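Local coordinates for protein extracellular invertase (Aspergillus kawachii, PDB 5XH8) that probably cleaves the fructose unit from sucrose and, as a beta-fructofuranosidase of high transfructosylation activity, passes it to sugar acceptors to build fructooligosaccharides such as 1-kestose, at residues G40-H45 with Y345-G350. Numbering follows the deposited sequence.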
loop_
_atom_site.group_PDB
_atom_site.type_symbol
_atom_site.label_atom_id
_atom_site.label_comp_id
_atom_site.label_asym_id
_atom_site.label_seq_id
_atom_site.Cartn_x
_atom_site.Cartn_y
_atom_site.Cartn_z
ATOM N N GLY A 40 12.666 5.599 22.580
ATOM C CA GLY A 40 12.715 6.479 21.428
ATOM C C GLY A 40 11.619 7.540 21.533
ATOM O O GLY A 40 11.227 7.911 22.625
ATOM N N ASP A 41 11.121 7.988 20.380
ATOM C CA ASP A 41 10.135 9.085 20.289
ATOM C C ASP A 41 8.936 8.784 21.181
ATOM O O ASP A 41 8.393 7.663 21.107
ATOM C CB ASP A 41 9.556 9.216 18.874
ATOM C CG ASP A 41 10.580 9.523 17.807
ATOM O OD1 ASP A 41 11.788 9.334 18.040
ATOM O OD2 ASP A 41 10.148 9.923 16.691
ATOM N N PRO A 42 8.495 9.758 22.000
ATOM C CA PRO A 42 7.197 9.573 22.613
ATOM C C PRO A 42 6.104 9.677 21.521
ATOM O O PRO A 42 6.336 10.275 20.480
ATOM C CB PRO A 42 7.114 10.726 23.609
ATOM C CG PRO A 42 7.923 11.808 22.963
ATOM C CD PRO A 42 9.056 11.090 22.295
ATOM N N CYS A 43 4.964 9.041 21.755
ATOM C CA CYS A 43 3.829 9.086 20.829
ATOM C C CYS A 43 2.653 8.421 21.520
ATOM O O CYS A 43 2.735 8.077 22.708
ATOM C CB CYS A 43 4.163 8.387 19.484
ATOM S SG CYS A 43 4.715 6.680 19.632
ATOM N N LEU A 44 1.533 8.316 20.813
ATOM C CA LEU A 44 0.392 7.499 21.228
ATOM C C LEU A 44 -0.395 8.036 22.446
ATOM O O LEU A 44 -1.408 7.427 22.813
ATOM C CB LEU A 44 0.844 6.024 21.444
ATOM C CG LEU A 44 -0.139 4.937 21.916
ATOM C CD1 LEU A 44 0.074 3.617 21.193
ATOM C CD2 LEU A 44 -0.056 4.726 23.413
ATOM N N HIS A 45 -0.015 9.190 23.005
ATOM C CA HIS A 45 -0.635 9.685 24.238
ATOM C C HIS A 45 -2.156 9.882 24.068
ATOM O O HIS A 45 -2.604 10.326 23.011
ATOM C CB HIS A 45 -0.109 11.063 24.678
ATOM C CG HIS A 45 1.374 11.233 24.688
ATOM N ND1 HIS A 45 2.246 10.261 25.134
ATOM C CD2 HIS A 45 2.134 12.313 24.400
ATOM C CE1 HIS A 45 3.485 10.706 25.056
ATOM N NE2 HIS A 45 3.443 11.960 24.633
ATOM N N TYR A 345 5.737 15.930 26.132
ATOM C CA TYR A 345 6.928 15.194 26.541
ATOM C C TYR A 345 7.956 15.271 25.436
ATOM O O TYR A 345 7.751 14.764 24.324
ATOM C CB TYR A 345 6.614 13.714 26.811
ATOM C CG TYR A 345 5.711 13.456 27.975
ATOM C CD1 TYR A 345 4.323 13.548 27.838
ATOM C CD2 TYR A 345 6.222 13.098 29.212
ATOM C CE1 TYR A 345 3.480 13.321 28.912
ATOM C CE2 TYR A 345 5.398 12.854 30.290
ATOM C CZ TYR A 345 4.023 12.971 30.145
ATOM O OH TYR A 345 3.187 12.737 31.204
ATOM N N VAL A 346 9.080 15.886 25.749
ATOM C CA VAL A 346 10.246 15.913 24.882
ATOM C C VAL A 346 11.102 14.660 25.116
ATOM O O VAL A 346 11.239 14.217 26.241
ATOM C CB VAL A 346 11.091 17.162 25.189
ATOM C CG1 VAL A 346 12.376 17.202 24.351
ATOM C CG2 VAL A 346 10.265 18.418 24.937
ATOM N N TRP A 347 11.678 14.116 24.050
ATOM C CA TRP A 347 12.591 12.980 24.147
ATOM C C TRP A 347 14.000 13.496 24.394
ATOM O O TRP A 347 14.427 14.437 23.733
ATOM C CB TRP A 347 12.591 12.198 22.830
ATOM C CG TRP A 347 13.489 11.002 22.702
ATOM C CD1 TRP A 347 13.685 10.021 23.614
ATOM C CD2 TRP A 347 14.268 10.646 21.554
ATOM N NE1 TRP A 347 14.536 9.076 23.114
ATOM C CE2 TRP A 347 14.916 9.435 21.850
ATOM C CE3 TRP A 347 14.487 11.239 20.302
ATOM C CZ2 TRP A 347 15.764 8.796 20.945
ATOM C CZ3 TRP A 347 15.335 10.610 19.404
ATOM C CH2 TRP A 347 15.963 9.402 19.726
ATOM N N LEU A 348 14.722 12.843 25.299
ATOM C CA LEU A 348 16.163 13.061 25.468
ATOM C C LEU A 348 16.863 11.772 25.077
ATOM O O LEU A 348 16.920 10.808 25.860
ATOM C CB LEU A 348 16.494 13.446 26.916
ATOM C CG LEU A 348 17.949 13.905 27.190
ATOM C CD1 LEU A 348 18.206 15.223 26.485
ATOM C CD2 LEU A 348 18.246 14.031 28.694
ATOM N N SER A 349 17.355 11.739 23.842
ATOM C CA SER A 349 18.095 10.602 23.354
ATOM C C SER A 349 19.313 10.335 24.234
ATOM O O SER A 349 20.047 11.269 24.596
ATOM C CB SER A 349 18.573 10.831 21.916
ATOM O OG SER A 349 19.523 9.834 21.549
ATOM N N GLY A 350 19.523 9.069 24.564
ATOM C CA GLY A 350 20.592 8.672 25.485
ATOM C C GLY A 350 21.972 8.551 24.855
ATOM O O GLY A 350 22.959 8.487 25.585
#
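H45 meets the ring of Y345 while both nitrogens of its imidazole are engaged: NE2 is hydrogen-bonded to the carbonyl oxygen of A322, on strand 318-326, and ND1 to the backbone N of G57, on strand 54-60. Histidine suits this place because its imidazole can donate through NE2 on one side and accept through ND1 on the other, and the two bonds fix its rotation. CE1 of Y345 lies over one face of the imidazole, H45 NE2 comes within 3.7 Å of Y345 CD1, and the ring planes stand 57° apart. The phenol of Y345 reaches on to the hydroxyl of Y76.

P42 lies against the backbone of Y345 and the CB of W347. P42 CG rests 3.3 Å from Y345 O, and P42 CD packs 3.7 Å from W347 CB. Proline, with no N-H to bury, offers a compact apolar wedge here; no hydrogen bond joins the two segments.

At the other end W347, with CG anti to the backbone N (chi1 179°), lays a face of its indole over the backbone of G40: G40 O comes 3.4 Å from W347 CD1, and G40 CA is 3.7 Å from W347 CE2. W347 NE1 bonds to the carbonyl oxygen of I39, tying the ring to the same strand. Over that face also lies D41, with D41 OD1 4.0 Å from W347 CE3, while D41 OD2 binds a glycerol and approaches D99.

Segments 40-45 and 345-348 run at 158° within the beta-propeller, not paired directly; each of their strands pairs with strand 366-385. D41-P42 corresponds to the Asp-Pro of the GH32 family motif, so D41 is probably the nucleophile, and the glycerol at OD2, probably from crystallisation, is consistent with its place in the central sugar-binding pocket.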